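Local coordinates for lipid binding protein (Grifola frondosa, PDB 5H0Q) that binds membrane domains of sphingomyelin and cholesterol, probably recognising the two lipids in combination, at residues M1-R13 against R90-F102. Residues are numbered along the deposited sequence; the frame is centred on the assembly and turned at random.
Sequences MLYGVEIDEQYLR and REKRIGNGQWTVF
Y3 pairs with W99 where the N-terminal tail adds a short, weakly bonded antiparallel strand alongside strand 99-105. This hydrogen-bonded pair closes both ways: Y3 N donates to W99 O at 2.9 Å and W99 N to Y3 O at 2.8 Å. Their CB atoms meet on the face covered by helix 41-55, and the tyrosine, with CG beside its backbone N (chi1 -53°), brings CE2 to 3.8 Å from V101 CG2. On the other face L2 CD2 lies by Q98 OE1, while CD1 sits near W99 O and R93 O and meets I94 CG1 at 4.2 Å, the apolar neighbour that suits a leucine. T100 holds OG1 opposite its own backbone N, and from there the hydroxyl donates to M1 O at 2.7 Å, reaching the first carbonyl of the tail.

Past the strand the tail runs along the loop that joins two sheets, from strand 93-94, at the edge of the five-stranded antiparallel sheet, to strand 99-105 of the mixed one. The loop makes a type II turn from G95 to Q98, whose third position is filled by G97 with positive phi. Glycine also suits this site because a CB would collide with V5 O and I7. The extended Q98 uses both ends of its amide: NE2 donates to G4 O, standing above that carbonyl's plane, while OE1 takes G95 N at 2.8 Å within its own turn and a proton from a water. N96 and I7 join reciprocally, I7 N to N96 O and N96 ND2 to I7 O, the latter almost straight at 177°; ND2 donates also to M29 O, and OD1 accepts from G70 N. On the solvent side R93 meets E6 end-on, NH2 to OE1 at 2.9 Å and NH1 to OE2 at 3.0 Å, carboxylate and guanidinium planes 38° apart. Both side chains are long and extended, suited to bridging tail and strand 93-94, and a water links E6 OE1 to N96 N.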
loop_
_atom_site.group_PDB
_atom_site.type_symbol
_atom_site.label_atom_id
_atom_site.label_comp_id
_atom_site.label_asym_id
_atom_site.label_seq_id
_atom_site.Cartn_x
_atom_site.Cartn_y
_atom_site.Cartn_z
ATOM N N MET A 1 13.327 -1.422 1.712
ATOM C CA MET A 1 13.139 -0.140 0.975
ATOM C C MET A 1 12.310 -0.360 -0.295
ATOM O O MET A 1 11.080 -0.362 -0.243
ATOM C CB MET A 1 14.495 0.485 0.621
ATOM C CG MET A 1 15.313 0.929 1.821
ATOM S SD MET A 1 16.921 1.611 1.362
ATOM C CE MET A 1 17.596 2.008 2.974
ATOM N N LEU A 2 12.989 -0.566 -1.421
ATOM C CA LEU A 2 12.356 -0.596 -2.734
ATOM C C LEU A 2 12.767 -1.864 -3.468
ATOM O O LEU A 2 13.963 -2.153 -3.587
ATOM C CB LEU A 2 12.748 0.648 -3.529
ATOM C CG LEU A 2 11.770 1.272 -4.511
ATOM C CD1 LEU A 2 10.469 1.681 -3.864
ATOM C CD2 LEU A 2 12.436 2.473 -5.160
ATOM N N TYR A 3 11.790 -2.625 -3.953
ATOM C CA TYR A 3 12.055 -3.899 -4.615
ATOM C C TYR A 3 11.452 -3.930 -6.006
ATOM O O TYR A 3 10.334 -3.456 -6.216
ATOM C CB TYR A 3 11.498 -5.083 -3.821
ATOM C CG TYR A 3 11.966 -5.063 -2.403
ATOM C CD1 TYR A 3 13.203 -5.576 -2.055
ATOM C CD2 TYR A 3 11.183 -4.496 -1.408
ATOM C CE1 TYR A 3 13.635 -5.531 -0.764
ATOM C CE2 TYR A 3 11.616 -4.455 -0.095
ATOM C CZ TYR A 3 12.847 -4.973 0.219
ATOM O OH TYR A 3 13.315 -4.949 1.517
ATOM N N GLY A 4 12.183 -4.514 -6.945
ATOM C CA GLY A 4 11.736 -4.625 -8.321
ATOM C C GLY A 4 12.330 -3.554 -9.220
ATOM O O GLY A 4 12.908 -2.560 -8.776
ATOM N N VAL A 5 12.188 -3.797 -10.519
ATOM C CA VAL A 5 12.635 -2.876 -11.557
ATOM C C VAL A 5 11.449 -2.034 -12.003
ATOM O O VAL A 5 10.313 -2.523 -12.089
ATOM C CB VAL A 5 13.246 -3.627 -12.756
ATOM C CG1 VAL A 5 13.874 -2.640 -13.726
ATOM C CG2 VAL A 5 14.260 -4.637 -12.296
ATOM N N GLU A 6 11.708 -0.763 -12.286
ATOM C CA GLU A 6 10.650 0.108 -12.780
ATOM C C GLU A 6 10.245 -0.276 -14.205
ATOM O O GLU A 6 11.088 -0.387 -15.092
ATOM C CB GLU A 6 11.106 1.567 -12.717
ATOM C CG GLU A 6 10.005 2.562 -13.117
ATOM C CD GLU A 6 10.268 3.964 -12.616
ATOM O OE1 GLU A 6 9.505 4.863 -13.011
ATOM O OE2 GLU A 6 11.210 4.170 -11.827
ATOM N N ILE A 7 8.942 -0.447 -14.420
ATOM C CA ILE A 7 8.384 -0.902 -15.684
ATOM C C ILE A 7 7.849 0.344 -16.380
ATOM O O ILE A 7 6.786 0.849 -16.028
ATOM C CB ILE A 7 7.304 -1.965 -15.474
ATOM C CG1 ILE A 7 7.952 -3.204 -14.826
ATOM C CG2 ILE A 7 6.647 -2.330 -16.784
ATOM C CD1 ILE A 7 6.967 -4.255 -14.429
ATOM N N ASP A 8 8.646 0.868 -17.306
ATOM C CA ASP A 8 8.317 2.117 -17.996
ATOM C C ASP A 8 8.376 1.905 -19.502
ATOM O O ASP A 8 8.391 0.770 -19.981
ATOM C CB ASP A 8 9.280 3.225 -17.573
ATOM C CG ASP A 8 10.736 2.825 -17.714
ATOM O OD1 ASP A 8 11.050 1.810 -18.392
ATOM O OD2 ASP A 8 11.597 3.548 -17.166
ATOM N N GLU A 9 8.375 2.996 -20.286
ATOM C CA GLU A 9 8.323 2.817 -21.733
ATOM C C GLU A 9 9.500 1.998 -22.240
ATOM O O GLU A 9 9.338 1.138 -23.112
ATOM C CB GLU A 9 8.284 4.182 -22.451
ATOM C CG GLU A 9 8.345 4.048 -23.962
ATOM C CD GLU A 9 8.265 5.383 -24.701
ATOM O OE1 GLU A 9 7.979 6.389 -24.036
ATOM O OE2 GLU A 9 8.490 5.381 -25.930
ATOM N N GLN A 10 10.699 2.258 -21.723
ATOM C CA GLN A 10 11.880 1.569 -22.236
ATOM C C GLN A 10 11.827 0.072 -21.949
ATOM O O GLN A 10 12.298 -0.736 -22.756
ATOM C CB GLN A 10 13.142 2.180 -21.634
ATOM C CG GLN A 10 13.544 3.475 -22.286
ATOM C CD GLN A 10 14.000 3.273 -23.717
ATOM O OE1 GLN A 10 14.788 2.371 -24.006
ATOM N NE2 GLN A 10 13.499 4.104 -24.624
ATOM N N TYR A 11 11.310 -0.308 -20.778
ATOM C CA TYR A 11 11.070 -1.717 -20.468
ATOM C C TYR A 11 10.152 -2.353 -21.506
ATOM O O TYR A 11 10.442 -3.419 -22.042
ATOM C CB TYR A 11 10.465 -1.809 -19.067
ATOM C CG TYR A 11 10.324 -3.186 -18.413
ATOM C CD1 TYR A 11 11.013 -3.481 -17.251
ATOM C CD2 TYR A 11 9.438 -4.144 -18.901
ATOM C CE1 TYR A 11 10.852 -4.701 -16.603
ATOM C CE2 TYR A 11 9.266 -5.370 -18.242
ATOM C CZ TYR A 11 9.968 -5.619 -17.104
ATOM O OH TYR A 11 9.761 -6.816 -16.496
ATOM N N LEU A 12 9.046 -1.685 -21.850
ATOM C CA LEU A 12 8.123 -2.327 -22.784
ATOM C C LEU A 12 8.630 -2.322 -24.213
ATOM O O LEU A 12 8.261 -3.216 -24.988
ATOM C CB LEU A 12 6.747 -1.673 -22.732
ATOM C CG LEU A 12 5.772 -2.283 -21.730
ATOM C CD1 LEU A 12 6.190 -2.023 -20.282
ATOM C CD2 LEU A 12 4.343 -1.812 -21.992
ATOM N N ARG A 13 9.478 -1.360 -24.588
ATOM C CA ARG A 13 9.929 -1.291 -25.978
ATOM C C ARG A 13 10.911 -2.395 -26.335
ATOM O O ARG A 13 11.136 -2.632 -27.526
ATOM C CB ARG A 13 10.556 0.071 -26.273
ATOM C CG ARG A 13 9.519 1.196 -26.348
ATOM C CD ARG A 13 9.776 2.173 -27.482
ATOM N NE ARG A 13 8.627 3.062 -27.681
ATOM C CZ ARG A 13 7.659 2.852 -28.560
ATOM N NH1 ARG A 13 7.695 1.805 -29.367
ATOM N NH2 ARG A 13 6.660 3.721 -28.670
ATOM N N ARG A 90 10.308 5.812 5.149
ATOM C CA ARG A 90 9.513 5.271 4.059
ATOM C C ARG A 90 10.014 5.808 2.718
ATOM O O ARG A 90 10.623 6.878 2.632
ATOM C CB ARG A 90 8.029 5.618 4.242
ATOM C CG ARG A 90 7.270 4.788 5.302
ATOM C CD ARG A 90 7.121 5.521 6.641
ATOM N NE ARG A 90 8.163 5.171 7.584
ATOM C CZ ARG A 90 8.487 5.901 8.642
ATOM N NH1 ARG A 90 7.849 7.038 8.890
ATOM N NH2 ARG A 90 9.456 5.496 9.447
ATOM N N GLU A 91 9.756 5.044 1.662
ATOM C CA GLU A 91 10.148 5.454 0.319
ATOM C C GLU A 91 9.176 6.509 -0.194
ATOM O O GLU A 91 7.957 6.364 -0.059
ATOM C CB GLU A 91 10.190 4.252 -0.619
ATOM C CG GLU A 91 11.364 3.326 -0.362
ATOM C CD GLU A 91 12.695 3.966 -0.706
ATOM O OE1 GLU A 91 12.722 4.833 -1.603
ATOM O OE2 GLU A 91 13.712 3.606 -0.072
ATOM N N LYS A 92 9.718 7.574 -0.782
ATOM C CA LYS A 92 8.872 8.665 -1.250
ATOM C C LYS A 92 8.291 8.395 -2.633
ATOM O O LYS A 92 7.247 8.955 -2.979
ATOM C CB LYS A 92 9.672 9.969 -1.276
ATOM C CG LYS A 92 9.177 11.026 -0.295
ATOM C CD LYS A 92 7.911 11.708 -0.796
ATOM C CE LYS A 92 8.192 13.118 -1.306
ATOM N NZ LYS A 92 9.205 13.148 -2.399
ATOM N N ARG A 93 8.955 7.576 -3.441
ATOM C CA ARG A 93 8.564 7.370 -4.831
ATOM C C ARG A 93 8.658 5.890 -5.144
ATOM O O ARG A 93 9.725 5.286 -4.980
ATOM C CB ARG A 93 9.467 8.155 -5.785
ATOM C CG ARG A 93 9.080 8.014 -7.263
ATOM C CD ARG A 93 10.182 8.501 -8.166
ATOM N NE ARG A 93 9.837 8.434 -9.598
ATOM C CZ ARG A 93 9.986 7.353 -10.359
ATOM N NH1 ARG A 93 10.445 6.228 -9.829
ATOM N NH2 ARG A 93 9.662 7.384 -11.647
ATOM N N ILE A 94 7.555 5.312 -5.606
ATOM C CA ILE A 94 7.492 3.907 -5.977
ATOM C C ILE A 94 7.194 3.832 -7.472
ATOM O O ILE A 94 6.129 4.282 -7.919
ATOM C CB ILE A 94 6.424 3.151 -5.175
ATOM C CG1 ILE A 94 6.589 3.393 -3.659
ATOM C CG2 ILE A 94 6.495 1.676 -5.538
ATOM C CD1 ILE A 94 5.450 2.915 -2.866
ATOM N N GLY A 95 8.125 3.298 -8.251
ATOM C CA GLY A 95 7.872 3.161 -9.671
ATOM C C GLY A 95 6.843 2.091 -9.970
ATOM O O GLY A 95 6.565 1.196 -9.161
ATOM N N ASN A 96 6.266 2.176 -11.173
ATOM C CA ASN A 96 5.429 1.102 -11.650
ATOM C C ASN A 96 6.276 -0.164 -11.650
ATOM O O ASN A 96 7.429 -0.132 -12.078
ATOM C CB ASN A 96 4.942 1.451 -13.055
ATOM C CG ASN A 96 4.007 0.439 -13.625
ATOM O OD1 ASN A 96 2.996 0.103 -13.025
ATOM N ND2 ASN A 96 4.328 -0.048 -14.804
ATOM N N GLY A 97 5.704 -1.275 -11.184
ATOM C CA GLY A 97 6.443 -2.522 -11.076
ATOM C C GLY A 97 7.304 -2.651 -9.843
ATOM O O GLY A 97 8.008 -3.662 -9.709
ATOM N N GLN A 98 7.280 -1.681 -8.945
ATOM C CA GLN A 98 8.075 -1.726 -7.734
ATOM C C GLN A 98 7.206 -1.942 -6.504
ATOM O O GLN A 98 6.014 -1.625 -6.483
ATOM C CB GLN A 98 8.916 -0.460 -7.574
ATOM C CG GLN A 98 9.922 -0.344 -8.696
ATOM C CD GLN A 98 10.903 0.764 -8.493
ATOM O OE1 GLN A 98 10.518 1.882 -8.211
ATOM N NE2 GLN A 98 12.194 0.454 -8.592
ATOM N N TRP A 99 7.831 -2.548 -5.494
ATOM C CA TRP A 99 7.284 -2.744 -4.154
ATOM C C TRP A 99 7.979 -1.840 -3.145
ATOM O O TRP A 99 9.172 -1.538 -3.280
ATOM C CB TRP A 99 7.527 -4.184 -3.646
ATOM C CG TRP A 99 6.919 -5.304 -4.406
ATOM C CD1 TRP A 99 7.411 -5.911 -5.513
ATOM C CD2 TRP A 99 5.695 -5.967 -4.084
ATOM N NE1 TRP A 99 6.569 -6.927 -5.906
ATOM C CE2 TRP A 99 5.503 -6.973 -5.045
ATOM C CE3 TRP A 99 4.736 -5.797 -3.073
ATOM C CZ2 TRP A 99 4.402 -7.821 -5.024
ATOM C CZ3 TRP A 99 3.642 -6.634 -3.056
ATOM C CH2 TRP A 99 3.486 -7.628 -4.028
ATOM N N THR A 100 7.251 -1.455 -2.090
ATOM C CA THR A 100 7.908 -1.047 -0.866
ATOM C C THR A 100 7.323 -1.825 0.309
ATOM O O THR A 100 6.239 -2.409 0.225
ATOM C CB THR A 100 7.814 0.452 -0.648
ATOM O OG1 THR A 100 8.731 0.824 0.378
ATOM C CG2 THR A 100 6.403 0.891 -0.281
ATOM N N VAL A 101 8.086 -1.868 1.398
ATOM C CA VAL A 101 7.713 -2.608 2.597
ATOM C C VAL A 101 8.023 -1.743 3.802
ATOM O O VAL A 101 9.084 -1.116 3.873
ATOM C CB VAL A 101 8.469 -3.949 2.698
ATOM C CG1 VAL A 101 8.106 -4.672 3.993
ATOM C CG2 VAL A 101 8.145 -4.808 1.487
ATOM N N PHE A 102 7.119 -1.739 4.771
ATOM C CA PHE A 102 7.393 -1.056 6.021
ATOM C C PHE A 102 6.587 -1.705 7.132
ATOM O O PHE A 102 5.651 -2.469 6.886
ATOM C CB PHE A 102 7.071 0.445 5.916
ATOM C CG PHE A 102 5.608 0.755 5.653
ATOM C CD1 PHE A 102 4.714 0.895 6.699
ATOM C CD2 PHE A 102 5.141 0.932 4.366
ATOM C CE1 PHE A 102 3.374 1.173 6.464
ATOM C CE2 PHE A 102 3.813 1.235 4.125
ATOM C CZ PHE A 102 2.930 1.350 5.180
HETATM O O HOH W 1 6.858 4.156 -13.084
HETATM O O HOH W 2 12.361 3.707 -8.728
#